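Long-range contacts in ribonuclease J (Methanolobus psychrophilus R15, PDB 5HAB), which probably acts as an archaeal beta-CASP metallo-beta-lactamase-fold exoribonuclease that hydrolyses RNA from its 5' end: residues F199-T204 and N235-S240; E241-M246 and V405-H410. The protein carries 1 engineered substitution. All coordinates share one frame; numbering follows the deposited sequence.

Contact 1: F199-T204 and N235-S240. With SO4 (sulfate ion), chain K.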
loop_
_atom_site.group_PDB
_atom_site.type_symbol
_atom_site.label_atom_id
_atom_site.label_comp_id
_atom_site.label_asym_id
_atom_site.label_seq_id
_atom_site.Cartn_x
_atom_site.Cartn_y
_atom_site.Cartn_z
ATOM N N PHE B 199 -25.197 10.574 -6.001
ATOM C CA PHE B 199 -25.695 11.773 -6.645
ATOM C C PHE B 199 -25.057 11.849 -8.031
ATOM O O PHE B 199 -23.835 11.762 -8.164
ATOM C CB PHE B 199 -25.364 13.021 -5.823
ATOM C CG PHE B 199 -26.125 13.122 -4.532
ATOM C CD1 PHE B 199 -27.308 12.428 -4.354
ATOM C CD2 PHE B 199 -25.657 13.914 -3.498
ATOM C CE1 PHE B 199 -28.012 12.521 -3.168
ATOM C CE2 PHE B 199 -26.356 14.011 -2.306
ATOM C CZ PHE B 199 -27.534 13.315 -2.142
ATOM N N ASP B 200 -25.876 12.006 -9.063
ATOM C CA ASP B 200 -25.360 12.154 -10.419
ATOM C C ASP B 200 -26.201 13.190 -11.149
ATOM O O ASP B 200 -27.357 12.946 -11.484
ATOM C CB ASP B 200 -25.365 10.821 -11.175
ATOM C CG ASP B 200 -24.531 10.871 -12.447
ATOM O OD1 ASP B 200 -24.330 11.981 -12.981
ATOM O OD2 ASP B 200 -24.072 9.805 -12.910
ATOM N N ARG B 201 -25.597 14.343 -11.405
ATOM C CA ARG B 201 -26.305 15.493 -11.952
ATOM C C ARG B 201 -26.341 15.480 -13.467
ATOM O O ARG B 201 -27.057 16.265 -14.084
ATOM C CB ARG B 201 -25.621 16.752 -11.444
ATOM C CG ARG B 201 -25.716 16.818 -9.929
ATOM C CD ARG B 201 -24.864 17.923 -9.318
ATOM N NE ARG B 201 -25.024 18.017 -7.860
ATOM C CZ ARG B 201 -24.448 17.179 -7.001
ATOM N NH1 ARG B 201 -23.713 16.181 -7.463
ATOM N NH2 ARG B 201 -24.633 17.313 -5.695
ATOM N N THR B 202 -25.585 14.561 -14.060
ATOM C CA THR B 202 -25.605 14.350 -15.503
ATOM C C THR B 202 -25.635 12.855 -15.820
ATOM O O THR B 202 -24.693 12.326 -16.410
ATOM C CB THR B 202 -24.381 15.006 -16.200
ATOM O OG1 THR B 202 -23.166 14.428 -15.706
ATOM C CG2 THR B 202 -24.348 16.511 -15.953
ATOM N N PRO B 203 -26.721 12.164 -15.428
ATOM C CA PRO B 203 -26.812 10.725 -15.697
ATOM C C PRO B 203 -26.926 10.452 -17.187
ATOM O O PRO B 203 -27.326 11.339 -17.935
ATOM C CB PRO B 203 -28.095 10.300 -14.967
ATOM C CG PRO B 203 -28.512 11.481 -14.143
ATOM C CD PRO B 203 -27.955 12.683 -14.818
ATOM N N THR B 204 -26.581 9.244 -17.612
ATOM C CA THR B 204 -26.701 8.887 -19.017
ATOM C C THR B 204 -27.957 8.060 -19.308
ATOM O O THR B 204 -28.184 7.669 -20.453
ATOM C CB THR B 204 -25.465 8.110 -19.513
ATOM O OG1 THR B 204 -25.346 6.877 -18.798
ATOM C CG2 THR B 204 -24.196 8.934 -19.315
ATOM N N ASN B 235 -12.625 10.959 -0.659
ATOM C CA ASN B 235 -12.660 12.407 -0.638
ATOM C C ASN B 235 -13.428 12.991 -1.825
ATOM O O ASN B 235 -13.369 12.465 -2.936
ATOM C CB ASN B 235 -11.223 12.933 -0.607
ATOM C CG ASN B 235 -11.144 14.419 -0.811
ATOM O OD1 ASN B 235 -11.299 14.912 -1.927
ATOM N ND2 ASN B 235 -10.901 15.151 0.273
ATOM N N GLY B 236 -14.150 14.078 -1.579
ATOM C CA GLY B 236 -14.817 14.808 -2.642
ATOM C C GLY B 236 -16.203 14.308 -2.993
ATOM O O GLY B 236 -16.972 13.910 -2.119
ATOM N N LYS B 237 -16.526 14.353 -4.281
ATOM C CA LYS B 237 -17.835 13.931 -4.767
ATOM C C LYS B 237 -17.663 12.818 -5.789
ATOM O O LYS B 237 -16.635 12.749 -6.463
ATOM C CB LYS B 237 -18.601 15.104 -5.378
ATOM C CG LYS B 237 -18.050 15.580 -6.710
ATOM C CD LYS B 237 -18.853 16.749 -7.253
ATOM C CE LYS B 237 -20.276 16.339 -7.595
ATOM N NZ LYS B 237 -21.044 17.483 -8.162
ATOM N N THR B 238 -18.642 11.918 -5.872
ATOM C CA THR B 238 -18.574 10.841 -6.849
ATOM C C THR B 238 -18.610 11.422 -8.253
ATOM O O THR B 238 -19.494 12.211 -8.576
ATOM C CB THR B 238 -19.734 9.834 -6.709
ATOM O OG1 THR B 238 -19.915 9.483 -5.334
ATOM C CG2 THR B 238 -19.419 8.581 -7.492
ATOM N N PRO B 239 -17.629 11.057 -9.083
ATOM C CA PRO B 239 -17.664 11.480 -10.484
ATOM C C PRO B 239 -18.913 10.957 -11.186
ATOM O O PRO B 239 -19.370 9.859 -10.876
ATOM C CB PRO B 239 -16.389 10.866 -11.080
ATOM C CG PRO B 239 -15.912 9.868 -10.078
ATOM C CD PRO B 239 -16.388 10.342 -8.746
ATOM N N SER B 240 -19.467 11.749 -12.098
ATOM C CA SER B 240 -20.667 11.361 -12.821
ATOM C C SER B 240 -20.442 10.145 -13.710
ATOM O O SER B 240 -19.315 9.824 -14.081
ATOM C CB SER B 240 -21.180 12.525 -13.667
ATOM O OG SER B 240 -22.150 12.077 -14.599
HETATM S S SO4 K . -8.595 12.171 2.938
HETATM O O1 SO4 K . -7.225 12.025 2.457
HETATM O O2 SO4 K . -9.049 13.544 2.721
HETATM O O3 SO4 K . -9.460 11.249 2.209
HETATM O O4 SO4 K . -8.645 11.861 4.365
#
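Asp200 and Ser240 meet at the centre of a small polar cluster between two loops. Ser240 OG donates to Asp200 OD1 at 2.7 Å. It reaches the syn side of that oxygen, 20° out of the carboxylate plane. Asp200 OD1 has a second donor, the backbone N of Thr202 at 3.1 Å, which comes from the anti side and closes an Asx turn. Thr202 OG1 lies 2.8 Å from Ser240 OG. With OG anti to the backbone N (chi1 167°), the serine hydroxyl is carried to Asp200. Ser240 is also the N-cap of helix 241-253, where its OG takes the N-H of Leu242.

The charged pair is of another kind. Lys237 NZ sits over one face of the Arg201 guanidinium, 3.1 Å from Arg201 NH1. Both groups are donors, so no bond joins them. Lys237 NZ forms a salt bridge with Asp250 of the second subunit and a hydrogen bond to the carbonyl of Gly254 of that subunit. Arg201 NH2 makes a long, weak ion pair with Glu418.

The chemistry implies that the bonds at Ser240 and Asp200 fix the loops at the helix start. Asp250 of the second subunit, with the weak pair to Glu418, probably offsets the closeness of the two positive groups.

Contact 2: E241-M246 and V405-H410. With SO4 (sulfate ion), chain L; nucleotides of chain D.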
loop_
_atom_site.group_PDB
_atom_site.type_symbol
_atom_site.label_atom_id
_atom_site.label_comp_id
_atom_site.label_asym_id
_atom_site.label_seq_id
_atom_site.Cartn_x
_atom_site.Cartn_y
_atom_site.Cartn_z
ATOM N N GLU B 241 -21.532 9.452 -14.016
ATOM C CA GLU B 241 -21.519 8.373 -14.997
ATOM C C GLU B 241 -21.062 8.900 -16.359
ATOM O O GLU B 241 -20.506 8.164 -17.178
ATOM C CB GLU B 241 -22.915 7.751 -15.105
ATOM C CG GLU B 241 -23.107 6.786 -16.254
ATOM C CD GLU B 241 -22.229 5.564 -16.140
ATOM O OE1 GLU B 241 -22.003 4.893 -17.168
ATOM O OE2 GLU B 241 -21.771 5.256 -15.021
ATOM N N LEU B 242 -21.294 10.188 -16.582
ATOM C CA LEU B 242 -20.881 10.846 -17.811
ATOM C C LEU B 242 -19.371 10.752 -18.000
ATOM O O LEU B 242 -18.888 10.648 -19.123
ATOM C CB LEU B 242 -21.335 12.305 -17.812
ATOM C CG LEU B 242 -20.993 13.110 -19.063
ATOM C CD1 LEU B 242 -21.537 12.418 -20.305
ATOM C CD2 LEU B 242 -21.569 14.502 -18.946
ATOM N N ILE B 243 -18.632 10.786 -16.896
ATOM C CA ILE B 243 -17.181 10.647 -16.932
ATOM C C ILE B 243 -16.784 9.286 -17.500
ATOM O O ILE B 243 -15.880 9.192 -18.336
ATOM C CB ILE B 243 -16.579 10.859 -15.530
ATOM C CG1 ILE B 243 -16.911 12.264 -15.019
ATOM C CG2 ILE B 243 -15.079 10.590 -15.529
ATOM C CD1 ILE B 243 -16.509 13.384 -15.971
ATOM N N ALA B 244 -17.463 8.234 -17.046
ATOM C CA ALA B 244 -17.198 6.879 -17.531
ATOM C C ALA B 244 -17.608 6.754 -18.992
ATOM O O ALA B 244 -16.951 6.074 -19.784
ATOM C CB ALA B 244 -17.935 5.846 -16.680
ATOM N N HIS B 245 -18.704 7.416 -19.338
ATOM C CA HIS B 245 -19.156 7.487 -20.719
ATOM C C HIS B 245 -18.049 8.066 -21.610
ATOM O O HIS B 245 -17.660 7.462 -22.611
ATOM C CB HIS B 245 -20.434 8.327 -20.807
ATOM C CG HIS B 245 -20.967 8.480 -22.196
ATOM N ND1 HIS B 245 -21.766 7.532 -22.798
ATOM C CD2 HIS B 245 -20.826 9.481 -23.097
ATOM C CE1 HIS B 245 -22.089 7.939 -24.012
ATOM N NE2 HIS B 245 -21.533 9.119 -24.217
ATOM N N MET B 246 -17.525 9.222 -21.210
ATOM C CA MET B 246 -16.475 9.917 -21.949
ATOM C C MET B 246 -15.209 9.068 -22.068
ATOM O O MET B 246 -14.659 8.911 -23.162
ATOM C CB MET B 246 -16.140 11.248 -21.265
ATOM C CG MET B 246 -17.270 12.279 -21.201
ATOM S SD MET B 246 -17.471 13.287 -22.680
ATOM C CE MET B 246 -18.487 12.235 -23.711
ATOM N N VAL B 405 -11.848 1.260 -16.657
ATOM C CA VAL B 405 -12.530 2.302 -17.420
ATOM C C VAL B 405 -13.918 2.437 -16.820
ATOM O O VAL B 405 -14.901 1.945 -17.372
ATOM C CB VAL B 405 -12.592 1.974 -18.918
ATOM C CG1 VAL B 405 -13.080 3.182 -19.704
ATOM C CG2 VAL B 405 -11.231 1.510 -19.416
ATOM N N HIS B 406 -13.994 3.098 -15.675
ATOM C CA HIS B 406 -15.140 2.920 -14.804
ATOM C C HIS B 406 -15.243 4.060 -13.812
ATOM O O HIS B 406 -14.260 4.736 -13.510
ATOM C CB HIS B 406 -15.024 1.565 -14.087
ATOM C CG HIS B 406 -16.022 1.352 -12.988
ATOM N ND1 HIS B 406 -17.338 1.023 -13.230
ATOM C CD2 HIS B 406 -15.882 1.373 -11.640
ATOM C CE1 HIS B 406 -17.974 0.883 -12.082
ATOM N NE2 HIS B 406 -17.113 1.086 -11.101
ATOM N N VAL B 407 -16.455 4.283 -13.327
ATOM C CA VAL B 407 -16.710 5.272 -12.303
ATOM C C VAL B 407 -17.568 4.611 -11.219
ATOM O O VAL B 407 -18.435 3.792 -11.522
ATOM C CB VAL B 407 -17.370 6.515 -12.914
ATOM C CG1 VAL B 407 -18.396 7.092 -11.984
ATOM C CG2 VAL B 407 -16.306 7.561 -13.250
ATOM N N SER B 408 -17.301 4.940 -9.958
ATOM C CA SER B 408 -17.995 4.320 -8.826
ATOM C C SER B 408 -19.501 4.579 -8.802
ATOM O O SER B 408 -19.975 5.638 -9.222
ATOM C CB SER B 408 -17.396 4.809 -7.505
ATOM O OG SER B 408 -18.109 4.260 -6.408
ATOM N N GLY B 409 -20.246 3.610 -8.280
ATOM C CA GLY B 409 -21.674 3.777 -8.093
ATOM C C GLY B 409 -22.086 4.293 -6.721
ATOM O O GLY B 409 -23.277 4.368 -6.427
ATOM N N HIS B 410 -21.119 4.680 -5.890
ATOM C CA HIS B 410 -21.419 5.051 -4.503
ATOM C C HIS B 410 -21.040 6.491 -4.146
ATOM O O HIS B 410 -20.065 7.044 -4.657
ATOM C CB HIS B 410 -20.707 4.100 -3.532
ATOM C CG HIS B 410 -21.158 2.677 -3.633
ATOM N ND1 HIS B 410 -22.292 2.208 -3.005
ATOM C CD2 HIS B 410 -20.620 1.615 -4.281
ATOM C CE1 HIS B 410 -22.436 0.921 -3.268
ATOM N NE2 HIS B 410 -21.434 0.538 -4.038
HETATM S S SO4 L . -21.350 10.888 -27.552
HETATM O O1 SO4 L . -20.143 11.200 -28.316
HETATM O O2 SO4 L . -22.106 12.113 -27.311
HETATM O O3 SO4 L . -22.174 9.939 -28.299
HETATM O O4 SO4 L . -20.972 10.300 -26.270
ATOM O OP3 A D 1 -16.905 0.521 -8.348
ATOM P P A D 1 -18.021 0.642 -7.380
ATOM O OP1 A D 1 -19.299 0.717 -8.133
ATOM O OP2 A D 1 -17.685 1.721 -6.419
ATOM O "O5'" A D 1 -18.026 -0.687 -6.513
ATOM C "C5'" A D 1 -17.990 -1.974 -7.121
ATOM C "C4'" A D 1 -18.446 -3.035 -6.151
ATOM O "O4'" A D 1 -17.399 -3.237 -5.161
ATOM C "C3'" A D 1 -19.711 -2.679 -5.373
ATOM O "O3'" A D 1 -20.519 -3.834 -5.164
ATOM C "C2'" A D 1 -19.172 -2.161 -4.042
ATOM O "O2'" A D 1 -20.059 -2.314 -2.954
ATOM C "C1'" A D 1 -17.901 -2.991 -3.859
ATOM N N9 A D 1 -16.866 -2.271 -3.109
ATOM C C8 A D 1 -16.547 -0.939 -3.249
ATOM N N7 A D 1 -15.591 -0.526 -2.453
ATOM C C5 A D 1 -15.257 -1.664 -1.729
ATOM C C6 A D 1 -14.305 -1.885 -0.717
ATOM N N6 A D 1 -13.489 -0.934 -0.246
ATOM N N1 A D 1 -14.221 -3.133 -0.201
ATOM C C2 A D 1 -15.041 -4.083 -0.674
ATOM N N3 A D 1 -15.975 -3.998 -1.624
ATOM C C4 A D 1 -16.036 -2.747 -2.118
#
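Ala244 and Val407 form the centre of this contact, where helix 241-253 packs on a loop carrying the HxSGH sequence of beta-CASP ribonucleases. The loop follows strand 400-402 and leads to helix 413-423. Ala244 CB lies 3.9 Å from Val407 CB. The small methyl lets the loop backbone come close, and the same CB also rests near the carbonyl carbon of His406. Val407 CG2 points at the helix, where the CG2 branch of Ile243 meets it at 4.0 Å. The two branched side chains cross at a slant. Val407 has chi1 143°, away from a staggered value, which suggests some strain. No hydrogen bond joins the two segments directly. Arg273 bridges them instead, with a salt bridge to Glu241 and a hydrogen bond to His406 ND1.

The other side of the loop holds the 5' phosphate of the RNA, nucleotide A1 of chain D. His406, Ser408 and Gly409 each serve one of its terminal oxygens. The CB of His406 points away from the helix. Its NE2 donates to A1 OP3 at 2.8 Å (N-H...O angle 152°), and that oxygen lies in the ring plane at its edge. Gly409 N donates to A1 OP1 at 3.0 Å. His410 ND1 is hydrogen-bonded to Glu228, and A1 OP2 lies in the plane of the His410 ring, at its edge.

Ser408 OG, anti to its own N at chi1 177°, donates to A1 OP2 at 2.6 Å and accepts from His410 N at 3.1 Å, closing an ST turn.

How the contacts relate
The two contacts follow one another along the chain and meet at the start of helix 241-253. The centres of contact 1 and contact 2 are about 8 Å apart. Contact 1 is partly buried and polar, and it reaches the second subunit mainly with polar groups. Contact 2 is buried and apolar where its segments touch, and it meets that subunit by apolar packing. The polar groups of 406-410 largely serve the RNA phosphate. The first contact joins two loops ahead of helices 211-220 and 241-253; the second sets the latter helix against the RNA-binding loop. Two probable hydrogen bonds tie them together: Asp200 OD2 with Glu241 N at 2.8 Å, and Thr238 OG1 with His410 O at 2.5 Å.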